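Local structure of acetyltransferase (Sinorhizobium meliloti, 4JXR) at residues Ile89-Pro93 / Glu94-Lys98; Ala133-Ala137 / Leu138-Leu142; Leu44-Ser47 / Thr48-Asn52; Leu166-Gly169 / Thr170-Pro174; Asn77-Ala80 / Tyr81-Leu84. The protein binds acetyl-CoA and probably transfers its acetyl group to an acceptor, as expected of a GNAT-superfamily acyltransferase. One frame throughout, in Å; residues are numbered along the deposited sequence. Where two conformers were deposited one is given.

Interaction 1 (Ile89-Pro93 / Glu94-Lys98); sequences IYLSP and EARGK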
loop_
_atom_site.group_PDB
_atom_site.type_symbol
_atom_site.label_atom_id
_atom_site.label_comp_id
_atom_site.label_asym_id
_atom_site.label_seq_id
_atom_site.Cartn_x
_atom_site.Cartn_y
_atom_site.Cartn_z
ATOM N N ILE A 89 -4.535 7.495 12.733
ATOM C CA ILE A 89 -5.086 8.234 13.859
ATOM C C ILE A 89 -6.510 7.796 14.079
ATOM O O ILE A 89 -7.309 7.829 13.154
ATOM C CB ILE A 89 -5.071 9.736 13.598
ATOM C CG1 ILE A 89 -3.703 10.253 13.229
ATOM C CG2 ILE A 89 -5.626 10.495 14.815
ATOM C CD1 ILE A 89 -3.772 11.654 12.737
ATOM N N TYR A 90 -6.864 7.451 15.321
ATOM C CA TYR A 90 -8.232 7.039 15.680
ATOM C C TYR A 90 -8.640 7.716 16.964
ATOM O O TYR A 90 -8.027 7.545 17.994
ATOM C CB TYR A 90 -8.333 5.526 15.821
ATOM C CG TYR A 90 -8.099 4.836 14.494
ATOM C CD1 TYR A 90 -9.134 4.644 13.626
ATOM C CD2 TYR A 90 -6.856 4.375 14.121
ATOM C CE1 TYR A 90 -8.926 4.078 12.382
ATOM C CE2 TYR A 90 -6.647 3.812 12.851
ATOM C CZ TYR A 90 -7.695 3.707 12.004
ATOM O OH TYR A 90 -7.492 3.140 10.759
ATOM N N LEU A 91 -9.720 8.484 16.899
ATOM C CA LEU A 91 -10.304 9.161 18.045
ATOM C C LEU A 91 -11.628 8.541 18.401
ATOM O O LEU A 91 -12.461 8.322 17.528
ATOM C CB LEU A 91 -10.582 10.613 17.672
ATOM C CG LEU A 91 -9.384 11.442 17.346
ATOM C CD1 LEU A 91 -9.781 12.850 16.940
ATOM C CD2 LEU A 91 -8.398 11.479 18.477
ATOM N N SER A 92 -11.872 8.330 19.672
ATOM C CA SER A 92 -13.213 7.991 20.148
ATOM C C SER A 92 -14.136 9.160 19.842
ATOM O O SER A 92 -13.712 10.326 19.750
ATOM C CB SER A 92 -13.198 7.712 21.619
ATOM O OG SER A 92 -12.906 8.823 22.371
ATOM N N PRO A 93 -15.453 8.885 19.714
ATOM C CA PRO A 93 -16.382 9.981 19.416
ATOM C C PRO A 93 -16.240 11.148 20.373
ATOM O O PRO A 93 -16.287 12.308 19.914
ATOM C CB PRO A 93 -17.735 9.304 19.531
ATOM C CG PRO A 93 -17.451 7.913 19.013
ATOM C CD PRO A 93 -16.121 7.576 19.637
ATOM N N GLU A 94 -16.016 10.877 21.656
ATOM C CA GLU A 94 -15.963 11.929 22.662
ATOM C C GLU A 94 -14.710 12.776 22.589
ATOM O O GLU A 94 -14.681 13.871 23.167
ATOM C CB GLU A 94 -16.070 11.327 24.071
ATOM C CG GLU A 94 -14.810 10.576 24.506
ATOM C CD GLU A 94 -14.607 10.534 26.014
ATOM O OE1 GLU A 94 -14.995 9.519 26.638
ATOM O OE2 GLU A 94 -14.045 11.508 26.565
ATOM N N ALA A 95 -13.703 12.283 21.854
ATOM C CA ALA A 95 -12.447 12.988 21.695
ATOM C C ALA A 95 -12.441 13.913 20.483
ATOM O O ALA A 95 -11.430 14.544 20.233
ATOM C CB ALA A 95 -11.287 11.999 21.551
ATOM N N ARG A 96 -13.488 13.908 19.662
ATOM C CA ARG A 96 -13.486 14.678 18.421
ATOM C C ARG A 96 -13.831 16.128 18.714
ATOM O O ARG A 96 -14.572 16.422 19.674
ATOM C CB ARG A 96 -14.412 14.008 17.420
ATOM C CG ARG A 96 -13.963 12.602 17.019
ATOM C CD ARG A 96 -14.887 11.758 16.160
ATOM N NE ARG A 96 -14.490 10.320 16.233
ATOM C CZ ARG A 96 -15.275 9.290 15.910
ATOM N NH1 ARG A 96 -16.508 9.500 15.450
ATOM N NH2 ARG A 96 -14.878 8.057 16.036
ATOM N N GLY A 97 -13.318 17.050 17.914
ATOM C CA GLY A 97 -13.651 18.471 18.074
ATOM C C GLY A 97 -12.960 19.223 19.185
ATOM O O GLY A 97 -13.434 20.257 19.670
ATOM N N LYS A 98 -11.850 18.649 19.641
ATOM C CA LYS A 98 -11.121 19.156 20.753
ATOM C C LYS A 98 -9.643 19.390 20.478
ATOM O O LYS A 98 -8.870 19.571 21.393
ATOM C CB LYS A 98 -11.253 18.175 21.935
ATOM C CG LYS A 98 -12.702 18.013 22.384
ATOM C CD LYS A 98 -12.888 17.045 23.527
ATOM C CE LYS A 98 -14.364 16.952 23.927
ATOM N NZ LYS A 98 -14.601 15.894 24.958
HETATM O O HOH W 1 -16.714 14.960 20.845
#

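Interaction 2 (Ala133-Ala137 / Leu138-Leu142); sequences ALHRA and LGFEL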
loop_
_atom_site.group_PDB
_atom_site.type_symbol
_atom_site.label_atom_id
_atom_site.label_comp_id
_atom_site.label_asym_id
_atom_site.label_seq_id
_atom_site.Cartn_x
_atom_site.Cartn_y
_atom_site.Cartn_z
ATOM N N ALA A 133 -8.666 17.737 5.924
ATOM C CA ALA A 133 -8.410 19.063 6.478
ATOM C C ALA A 133 -7.439 18.991 7.671
ATOM O O ALA A 133 -6.608 19.862 7.828
ATOM C CB ALA A 133 -9.702 19.734 6.876
ATOM N N LEU A 134 -7.604 17.990 8.519
ATOM C CA LEU A 134 -6.655 17.793 9.616
ATOM C C LEU A 134 -5.231 17.689 9.116
ATOM O O LEU A 134 -4.314 18.300 9.625
ATOM C CB LEU A 134 -7.053 16.514 10.396
ATOM C CG LEU A 134 -5.990 16.018 11.398
ATOM C CD1 LEU A 134 -5.695 17.035 12.477
ATOM C CD2 LEU A 134 -6.420 14.678 11.974
ATOM N N HIS A 135 -5.064 16.850 8.088
ATOM C CA HIS A 135 -3.733 16.665 7.530
ATOM C C HIS A 135 -3.241 17.933 6.847
ATOM O O HIS A 135 -2.087 18.307 7.000
ATOM C CB HIS A 135 -3.711 15.469 6.599
ATOM C CG HIS A 135 -3.777 14.155 7.320
ATOM N ND1 HIS A 135 -4.933 13.603 7.808
ATOM C CD2 HIS A 135 -2.802 13.320 7.701
ATOM C CE1 HIS A 135 -4.639 12.471 8.452
ATOM N NE2 HIS A 135 -3.343 12.276 8.396
ATOM N N ARG A 136 -4.101 18.632 6.097
ATOM C CA ARG A 136 -3.703 19.875 5.457
ATOM C C ARG A 136 -3.185 20.859 6.497
ATOM O O ARG A 136 -2.180 21.533 6.258
ATOM C CB ARG A 136 -4.894 20.483 4.694
ATOM C CG ARG A 136 -4.527 21.735 3.924
ATOM C CD ARG A 136 -3.809 21.389 2.627
ATOM N NE ARG A 136 -3.230 22.529 1.977
ATOM C CZ ARG A 136 -1.964 22.878 2.093
ATOM N NH1 ARG A 136 -1.079 22.097 2.715
ATOM N NH2 ARG A 136 -1.567 24.026 1.545
ATOM N N ALA A 137 -3.834 20.943 7.635
ATOM C CA ALA A 137 -3.446 21.852 8.693
ATOM C C ALA A 137 -2.069 21.582 9.235
ATOM O O ALA A 137 -1.441 22.489 9.781
ATOM C CB ALA A 137 -4.445 21.797 9.846
ATOM N N LEU A 138 -1.585 20.355 9.106
ATOM C CA LEU A 138 -0.264 19.910 9.527
ATOM C C LEU A 138 0.711 19.907 8.365
ATOM O O LEU A 138 1.798 19.363 8.497
ATOM C CB LEU A 138 -0.335 18.523 10.209
ATOM C CG LEU A 138 -0.433 18.456 11.724
ATOM C CD1 LEU A 138 0.855 18.950 12.341
ATOM C CD2 LEU A 138 -1.577 19.313 12.187
ATOM N N GLY A 139 0.387 20.547 7.247
ATOM C CA GLY A 139 1.313 20.687 6.162
ATOM C C GLY A 139 1.295 19.599 5.137
ATOM O O GLY A 139 2.116 19.616 4.208
ATOM N N PHE A 140 0.390 18.646 5.211
ATOM C CA PHE A 140 0.228 17.668 4.152
ATOM C C PHE A 140 -0.421 18.316 2.943
ATOM O O PHE A 140 -1.263 19.210 3.096
ATOM C CB PHE A 140 -0.618 16.489 4.590
ATOM C CG PHE A 140 0.009 15.545 5.587
ATOM C CD1 PHE A 140 0.201 15.913 6.906
ATOM C CD2 PHE A 140 0.348 14.263 5.213
ATOM C CE1 PHE A 140 0.761 15.024 7.801
ATOM C CE2 PHE A 140 0.854 13.354 6.136
ATOM C CZ PHE A 140 1.077 13.742 7.414
ATOM N N GLU A 141 -0.061 17.858 1.769
ATOM C CA GLU A 141 -0.711 18.263 0.531
ATOM C C GLU A 141 -1.335 17.060 -0.132
ATOM O O GLU A 141 -0.790 15.966 -0.120
ATOM C CB GLU A 141 0.327 18.872 -0.406
ATOM C CG GLU A 141 0.920 20.148 0.198
ATOM C CD GLU A 141 1.854 20.938 -0.677
ATOM O OE1 GLU A 141 2.149 20.558 -1.835
ATOM O OE2 GLU A 141 2.309 21.964 -0.135
ATOM N N LEU A 142 -2.505 17.269 -0.721
ATOM C CA LEU A 142 -3.194 16.251 -1.466
ATOM C C LEU A 142 -2.408 15.870 -2.707
ATOM O O LEU A 142 -2.041 16.725 -3.498
ATOM C CB LEU A 142 -4.616 16.760 -1.809
ATOM C CG LEU A 142 -5.548 15.773 -2.490
ATOM C CD1 LEU A 142 -5.873 14.590 -1.617
ATOM C CD2 LEU A 142 -6.822 16.495 -2.895
#

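Interaction 3 (Leu44-Ser47 / Thr48-Asn52); sequences LRFS and TITGN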
loop_
_atom_site.group_PDB
_atom_site.type_symbol
_atom_site.label_atom_id
_atom_site.label_comp_id
_atom_site.label_asym_id
_atom_site.label_seq_id
_atom_site.Cartn_x
_atom_site.Cartn_y
_atom_site.Cartn_z
ATOM N N LEU A 44 -0.761 -7.895 18.870
ATOM C CA LEU A 44 0.272 -8.333 17.954
ATOM C C LEU A 44 0.674 -7.195 17.013
ATOM O O LEU A 44 1.849 -6.951 16.779
ATOM C CB LEU A 44 -0.168 -9.547 17.165
ATOM C CG LEU A 44 0.779 -10.039 16.087
ATOM C CD1 LEU A 44 2.132 -10.339 16.665
ATOM C CD2 LEU A 44 0.246 -11.262 15.394
ATOM N N ARG A 45 -0.316 -6.472 16.497
ATOM C CA ARG A 45 -0.013 -5.321 15.641
ATOM C C ARG A 45 0.826 -4.285 16.385
ATOM O O ARG A 45 1.795 -3.766 15.841
ATOM C CB ARG A 45 -1.298 -4.706 15.095
ATOM C CG ARG A 45 -2.073 -5.644 14.183
ATOM C CD ARG A 45 -3.376 -5.033 13.701
ATOM N NE ARG A 45 -4.196 -5.992 12.980
ATOM C CZ ARG A 45 -5.333 -5.688 12.353
ATOM N NH1 ARG A 45 -5.782 -4.445 12.348
ATOM N NH2 ARG A 45 -6.022 -6.634 11.732
ATOM N N PHE A 46 0.454 -3.980 17.622
ATOM C CA PHE A 46 1.198 -3.056 18.447
ATOM C C PHE A 46 2.627 -3.530 18.647
ATOM O O PHE A 46 3.567 -2.748 18.552
ATOM C CB PHE A 46 0.490 -2.917 19.807
ATOM C CG PHE A 46 1.311 -2.313 20.891
ATOM C CD1 PHE A 46 1.418 -0.948 21.088
ATOM C CD2 PHE A 46 1.970 -3.158 21.788
ATOM C CE1 PHE A 46 2.177 -0.430 22.119
ATOM C CE2 PHE A 46 2.733 -2.639 22.801
ATOM C CZ PHE A 46 2.814 -1.285 22.989
ATOM N N SER A 47 2.807 -4.813 18.946
ATOM C CA SER A 47 4.129 -5.417 19.150
ATOM C C SER A 47 4.990 -5.223 17.904
ATOM O O SER A 47 6.179 -4.907 17.975
ATOM C CB SER A 47 3.930 -6.921 19.536
ATOM O OG SER A 47 5.169 -7.587 19.660
ATOM N N THR A 48 4.397 -5.448 16.751
ATOM C CA THR A 48 5.121 -5.363 15.509
ATOM C C THR A 48 5.540 -3.922 15.181
ATOM O O THR A 48 6.681 -3.646 14.798
ATOM C CB THR A 48 4.286 -5.973 14.369
ATOM O OG1 THR A 48 3.966 -7.334 14.701
ATOM C CG2 THR A 48 5.007 -5.916 13.040
ATOM N N ILE A 49 4.592 -3.002 15.293
ATOM C CA ILE A 49 4.842 -1.600 14.984
ATOM C C ILE A 49 5.942 -1.081 15.897
ATOM O O ILE A 49 6.921 -0.468 15.443
ATOM C CB ILE A 49 3.547 -0.797 15.117
ATOM C CG1 ILE A 49 2.557 -1.185 14.052
ATOM C CG2 ILE A 49 3.814 0.700 15.115
ATOM C CD1 ILE A 49 1.108 -0.830 14.364
ATOM N N THR A 50 5.793 -1.259 17.200
ATOM C CA THR A 50 6.759 -0.765 18.126
ATOM C C THR A 50 8.066 -1.519 18.045
ATOM O O THR A 50 9.133 -0.907 18.239
ATOM C CB THR A 50 6.227 -0.767 19.579
ATOM O OG1 THR A 50 5.866 -2.083 20.003
ATOM C CG2 THR A 50 5.043 0.203 19.703
ATOM N N GLY A 51 8.054 -2.789 17.682
ATOM C CA GLY A 51 9.279 -3.540 17.490
ATOM C C GLY A 51 10.096 -3.018 16.343
ATOM O O GLY A 51 11.335 -3.197 16.334
ATOM N N ASN A 52 9.490 -2.347 15.384
ATOM C CA ASN A 52 10.173 -1.705 14.286
ATOM C C ASN A 52 10.651 -0.291 14.604
ATOM O O ASN A 52 11.154 0.393 13.725
ATOM C CB ASN A 52 9.277 -1.724 13.038
ATOM C CG ASN A 52 9.227 -3.042 12.347
ATOM O OD1 ASN A 52 10.255 -3.679 12.160
ATOM N ND2 ASN A 52 8.065 -3.395 11.841
#

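Interaction 4 (Leu166-Gly169 / Thr170-Pro174); sequences LGEG and TATKP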
loop_
_atom_site.group_PDB
_atom_site.type_symbol
_atom_site.label_atom_id
_atom_site.label_comp_id
_atom_site.label_asym_id
_atom_site.label_seq_id
_atom_site.Cartn_x
_atom_site.Cartn_y
_atom_site.Cartn_z
ATOM N N LEU A 166 9.419 15.291 5.773
ATOM C CA LEU A 166 9.872 15.332 7.146
ATOM C C LEU A 166 11.349 15.732 7.159
ATOM O O LEU A 166 12.146 15.163 6.411
ATOM C CB LEU A 166 9.746 13.965 7.837
ATOM C CG LEU A 166 8.339 13.374 7.904
ATOM C CD1 LEU A 166 8.430 11.957 8.395
ATOM C CD2 LEU A 166 7.414 14.194 8.784
ATOM N N GLY A 167 11.707 16.620 8.058
ATOM C CA GLY A 167 13.072 16.995 8.203
ATOM C C GLY A 167 13.686 17.516 6.917
ATOM O O GLY A 167 13.121 18.341 6.238
ATOM N N GLU A 168 14.836 16.938 6.606
ATOM C CA GLU A 168 15.558 17.287 5.391
ATOM C C GLU A 168 14.861 16.806 4.108
ATOM O O GLU A 168 15.290 17.185 3.043
ATOM C CB GLU A 168 17.015 16.778 5.490
ATOM C CG GLU A 168 17.790 17.547 6.566
ATOM C CD GLU A 168 19.208 17.027 6.888
ATOM O OE1 GLU A 168 19.726 16.156 6.268
ATOM O OE2 GLU A 168 19.821 17.536 7.841
ATOM N N GLY A 169 13.868 15.911 4.202
ATOM C CA GLY A 169 13.098 15.507 3.018
ATOM C C GLY A 169 14.024 14.894 1.974
ATOM O O GLY A 169 14.808 14.006 2.259
ATOM N N THR A 170 13.901 15.388 0.733
ATOM C CA THR A 170 14.696 14.900 -0.369
ATOM C C THR A 170 15.998 15.654 -0.531
ATOM O O THR A 170 16.765 15.326 -1.468
ATOM C CB THR A 170 13.876 14.967 -1.698
ATOM O OG1 THR A 170 14.508 14.184 -2.704
ATOM C CG2 THR A 170 13.763 16.451 -2.142
ATOM N N ALA A 171 16.275 16.631 0.316
ATOM C CA ALA A 171 17.360 17.563 0.060
ATOM C C ALA A 171 18.740 17.000 0.317
ATOM O O ALA A 171 19.740 17.560 -0.212
ATOM C CB ALA A 171 17.143 18.858 0.839
ATOM N N THR A 172 18.866 15.991 1.147
ATOM C CA THR A 172 20.119 15.307 1.489
ATOM C C THR A 172 19.943 13.808 1.413
ATOM O O THR A 172 18.804 13.320 1.467
ATOM C CB THR A 172 20.625 15.622 2.914
ATOM O OG1 THR A 172 19.675 15.091 3.828
ATOM C CG2 THR A 172 20.805 17.128 3.111
ATOM N N LYS A 173 21.027 13.075 1.223
ATOM C CA LYS A 173 21.033 11.641 1.350
ATOM C C LYS A 173 20.959 11.207 2.789
ATOM O O LYS A 173 21.633 11.802 3.621
ATOM C CB LYS A 173 22.323 11.099 0.692
ATOM C CG LYS A 173 22.522 11.572 -0.757
ATOM C CD LYS A 173 21.359 11.213 -1.679
ATOM C CE LYS A 173 21.494 11.697 -3.126
ATOM N NZ LYS A 173 22.611 11.080 -3.860
ATOM N N PRO A 174 20.229 10.132 3.131
ATOM C CA PRO A 174 20.225 9.700 4.534
ATOM C C PRO A 174 21.568 9.144 4.969
ATOM O O PRO A 174 22.206 8.444 4.234
ATOM C CB PRO A 174 19.139 8.611 4.641
ATOM C CG PRO A 174 18.222 9.074 3.622
ATOM C CD PRO A 174 19.201 9.388 2.422
#

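Interaction 5 (Asn77-Ala80 / Tyr81-Leu84); sequences NRTA and YRFL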
loop_
_atom_site.group_PDB
_atom_site.type_symbol
_atom_site.label_atom_id
_atom_site.label_comp_id
_atom_site.label_asym_id
_atom_site.label_seq_id
_atom_site.Cartn_x
_atom_site.Cartn_y
_atom_site.Cartn_z
ATOM N N ASN A 77 6.507 -2.342 3.654
ATOM C CA ASN A 77 7.752 -2.706 4.342
ATOM C C ASN A 77 8.792 -3.284 3.378
ATOM O O ASN A 77 9.390 -4.300 3.667
ATOM C CB ASN A 77 7.450 -3.697 5.451
ATOM C CG ASN A 77 6.909 -4.981 4.916
ATOM O OD1 ASN A 77 6.716 -5.147 3.761
ATOM N ND2 ASN A 77 6.709 -5.922 5.795
ATOM N N ARG A 78 9.023 -2.636 2.254
ATOM C CA ARG A 78 10.076 -2.955 1.301
ATOM C C ARG A 78 11.205 -1.951 1.517
ATOM O O ARG A 78 10.999 -0.782 1.882
ATOM C CB ARG A 78 9.631 -2.953 -0.149
ATOM C CG ARG A 78 8.522 -3.956 -0.586
ATOM C CD ARG A 78 8.594 -5.349 0.052
ATOM N NE ARG A 78 7.751 -6.360 -0.632
ATOM C CZ ARG A 78 7.667 -7.641 -0.278
ATOM N NH1 ARG A 78 6.896 -8.490 -0.963
ATOM N NH2 ARG A 78 8.333 -8.087 0.775
ATOM N N THR A 79 12.416 -2.456 1.315
ATOM C CA THR A 79 13.632 -1.753 1.623
ATOM C C THR A 79 13.640 -0.298 1.189
ATOM O O THR A 79 13.976 0.600 1.972
ATOM C CB THR A 79 14.840 -2.492 1.042
ATOM O OG1 THR A 79 14.798 -3.847 1.417
ATOM C CG2 THR A 79 16.139 -1.835 1.496
ATOM N N ALA A 80 13.331 -0.031 -0.077
ATOM C CA ALA A 80 13.478 1.322 -0.571
ATOM C C ALA A 80 12.509 2.305 0.044
ATOM O O ALA A 80 12.728 3.485 -0.063
ATOM C CB ALA A 80 13.455 1.366 -2.070
ATOM N N TYR A 81 11.417 1.821 0.660
ATOM C CA TYR A 81 10.459 2.657 1.351
ATOM C C TYR A 81 10.827 2.969 2.795
ATOM O O TYR A 81 10.048 3.557 3.522
ATOM C CB TYR A 81 9.070 2.022 1.354
ATOM C CG TYR A 81 8.316 1.983 0.059
ATOM C CD1 TYR A 81 7.945 3.153 -0.600
ATOM C CD2 TYR A 81 7.856 0.787 -0.466
ATOM C CE1 TYR A 81 7.074 3.107 -1.697
ATOM C CE2 TYR A 81 7.013 0.733 -1.601
ATOM C CZ TYR A 81 6.666 1.893 -2.201
ATOM O OH TYR A 81 5.813 1.873 -3.306
ATOM N N ARG A 82 12.038 2.587 3.255
ATOM C CA ARG A 82 12.301 2.663 4.693
ATOM C C ARG A 82 12.279 4.070 5.271
ATOM O O ARG A 82 12.058 4.207 6.485
ATOM C CB ARG A 82 13.611 1.947 5.041
ATOM C CG ARG A 82 14.870 2.568 4.447
ATOM C CD ARG A 82 16.011 1.559 4.515
ATOM N NE ARG A 82 17.277 2.035 3.962
ATOM C CZ ARG A 82 17.571 2.092 2.669
ATOM N NH1 ARG A 82 16.695 1.712 1.761
ATOM N NH2 ARG A 82 18.777 2.512 2.288
ATOM N N PHE A 83 12.495 5.094 4.478
ATOM C CA PHE A 83 12.452 6.480 4.954
ATOM C C PHE A 83 11.066 7.097 4.867
ATOM O O PHE A 83 10.898 8.278 5.198
ATOM C CB PHE A 83 13.460 7.355 4.189
ATOM C CG PHE A 83 14.858 6.825 4.327
ATOM C CD1 PHE A 83 15.570 6.977 5.478
ATOM C CD2 PHE A 83 15.433 6.107 3.285
ATOM C CE1 PHE A 83 16.847 6.387 5.595
ATOM C CE2 PHE A 83 16.693 5.532 3.415
ATOM C CZ PHE A 83 17.377 5.687 4.549
ATOM N N LEU A 84 10.071 6.322 4.445
ATOM C CA LEU A 84 8.655 6.737 4.338
ATOM C C LEU A 84 7.867 6.088 5.455
ATOM O O LEU A 84 7.940 4.882 5.677
ATOM C CB LEU A 84 8.130 6.269 2.994
ATOM C CG LEU A 84 6.615 6.458 2.761
ATOM C CD1 LEU A 84 6.216 7.894 2.773
ATOM C CD2 LEU A 84 6.202 5.782 1.476
HETATM O O HOH W 2 12.261 5.688 1.608
#

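Interaction 1 (Ile89-Pro93 / Glu94-Lys98)
R96 folds back over the end of strand 84-91, and its guanidinium closes side-on upon a single backbone oxygen, that of L91. R96 NH2 stands 2.9 Å from L91 O, nearly in line with the carbonyl bond, while R96 NE, 3.1 Å from L91 O, comes from above the carbonyl plane along a more bent path. The oxygen departs by no more than 11° from the guanidinium plane, so it is met at the edge of the flat group, and two bonds to one atom should restrict rotation of that group. P93 lines a face: P93 CA is centred over the guanidinium, and P93 CD lies 3.8 Å from R96 NH2, the two side chains running alongside in the same sense. L91 slides past R96 in the opposite sense, with L91 CB 4.0 Å from R96 CG, and also meets the methyl of A95. The R96 chain, extended from CG to NE (chi2 173°), carries the guanidinium back to L91 O. Beneath it the backbone turns tightly, A95 N donating to S92 O at 2.9 Å and R96 N to P93 O at 3.2 Å, while one water donates to both P93 O and R96 O. R96 NH2 also forms a salt bridge with E23 of helix 14-27, and S92 OG bonds to I67 O on the neighbouring strand. I89, L91 and G97 are acetyl-CoA-binding residues; here G97 N hydrogen-bonds a citrate, probably from the crystallisation liquor. A strand running into an R-x-x-G-x-G loop that begins at R96, ahead of helix 100-115, is the cofactor-binding signature of the GNAT fold.

Interaction 2 (Ala133-Ala137 / Leu138-Leu142)
L134 opens the contact through its backbone, L134 O receiving only a weak bond from L138 N at 3.5 Å as the helix runs out. The next carbonyl does more. H135 O accepts from both L138 N, at 3.0 Å, and F140 N, at 3.1 Å, and the two donors reach it from opposite faces of the carbonyl plane. The imidazole of H135 turns its edge to the phenyl ring of F140 in a T-shaped pair, the planes at 87°; CD2 is the atom that points in, over the centre of the F140 face, and the ring centroids are 4.9 Å apart. Both imidazole nitrogens are engaged elsewhere, ND1 with S131 O and NE2 with D87, which should fix the ring's rotation. R136 then sends its chain out with CG anti to its own N (chi1 -176°) and bends it at chi2 (78°). That bend brings R136 NH1 to 2.9 Å from F140 O, somewhat tilted from the guanidinium plane, while R136 CA directs its hydrogen at F140 O as well, in a CA-H...O contact of 3.5 Å. The carboxylate of E141 lies out of the guanidinium plane, near enough that the opposite charges may attract, but with no N-H pointing at it. R136 O is taken up by G139 N at 2.9 Å. At the end of the segment the A137 methyl packs near L138 CD2. G139, with positive phi, is the C-prime residue of a Schellman motif, which here ends helix 129-137 and turns the chain towards strand 141-152 of the GNAT fold.

Interaction 3 (Leu44-Ser47 / Thr48-Asn52)
The side chain of F46 leaves with CG anti to the backbone N (chi1 164°), trailing along the helix towards T50, whose chi1 of 60° tucks OG1 between N and the carbonyl carbon and leaves CG2 beside N. These two torsions bring the T50 methyl over a face of the F46 ring, a CH-pi contact with CG2 4.2 Å from the ring centroid. The T50 torsion also sets T50 OG1 2.8 Å from F46 O, to which it donates. F46 O already receives the helical bond from T50 N at 3.0 Å, and the two donors come from opposite faces of its carbonyl plane. Two residues earlier a like pair of bonds forms: T48 OG1 lies 3.0 Å from L44 O, which T48 N also grips, while L44 CD1 packs at 4.0 Å from T48 OG1. Both threonines thus spend their hydroxyls on the carbonyl four residues back, the same atom their amides use. I49 N bonds R45 O almost in a straight line, and G51 N reaches S47 O at 2.8 Å near the end of helix 39-51. R45 points its guanidinium elsewhere, into salt bridges with E33 and E41, and packs on R78 of the second subunit. Towards the sheet, I49 rests on Y71 and S73 of strand 66-74 and on Y56 of strand 56-60; F46 meets the Y56 ring edge-to-face and touches L14 of helix 14-27.

Interaction 4 (Leu166-Gly169 / Thr170-Pro174)
T172 OG1 donates to E168 OE1 at 2.7 Å, the shortest polar link across this loop. The carboxylate oxygen is met on its anti side, the hydroxyl lying 17° out of the carboxylate plane. E168 reaches out with an extended chain beyond CG, while T172 has OG1 set between its backbone N and carbonyl carbon (chi1 65°), and the two side chains cross at an angle to each other. The methyl follows the hydroxyl: T172 CG2 stands 3.5 Å from E168 OE1, and the aliphatic stem adds E168 CB at 3.6 Å from T172 OG1. The backbone here winds through two type II' beta turns, L166 to G169 and E168 to A171, each with a glycine of positive phi, G167 and G169, at its second position. G169 N closes the first on L166 O at 2.9 Å; A171 N closes the second on E168 O at 3.0 Å, the donor tilted 23° from the carbonyl plane. This winding loop leaves strand 155-165 of the GNAT sheet and lies far from the acetyl-CoA site. A171 CB sits 3.3 Å from E168 O, close beside the atom its own amide grips. R118 bridges the two segments, its NH1 donating to both G169 O and T172 O, and its NH2 forms a long, weak ion pair with E168 OE1. T172 O also accepts from W156 NE1 of the second subunit, and further along K173 NZ donates to G154 O of that same neighbouring chain.

Interaction 5 (Asn77-Ala80 / Tyr81-Leu84)
A short 3-10 turn joined to a type I beta turn makes up much of the loop between strands 66-74 and 84-91, and T79 and R82 lock it across the junction. T79 O is the atom gripped: R82 N reaches it at 3.1 Å and R82 NH1 at 2.9 Å, from opposite faces of the carbonyl plane. With CG between its backbone N and carbonyl carbon (chi1 65°), R82 supplies both donors, running extended to NE and doubling back alongside T79. T79 O then lies 2° from the guanidinium plane, at its edge, with T79 CG2 3.6 Å from R82 NH1. The ring of F83 covers a face of that guanidinium, CE2 lying over it but offset toward the rim. R82 NH2 forms a salt bridge with D181. Earlier in the turn Y81 N bonds R78 O at 2.9 Å, and Y81 CB rests 3.4 Å from R78 O. A water donates to A80 O at 2.8 Å and accepts from F83 N, bridging the two turns, and L84 N closes the type I turn on Y81 O. The second subunit packs here, its Y32 meeting the Y81 ring edge-to-face, while T79 OG1 bonds Y184 O near the C-terminus. A 3-10 turn, marked by i+3 bonds from Y81 N and R82 N, thus runs into a type I turn to connect antiparallel strands 66-74 and 84-91 of the GNAT sheet.

In the fold
Two pairs of contacts touch, one by the acetyl-CoA site and one at the dimer interface, with interaction 3 apart. Interactions 1 and 2 meet through I89 CD1, packed 4.1 Å from L134 CD2, although their centres are about 17 Å apart; the first holds the acetyl-CoA-binding residues I89, L91 and G97, and L134 and L91 both approach the bound citrate. Interactions 4 and 5 meet where P174 CB lies 3.3 Å from F83 CE1, and both also touch the second subunit. They lie across the chain's centre from interaction 1, whose centre is about 32 Å from that of interaction 4. Interaction 3 joins neither pair directly: its nearest atoms come about 6 Å from interaction 5 within the chain.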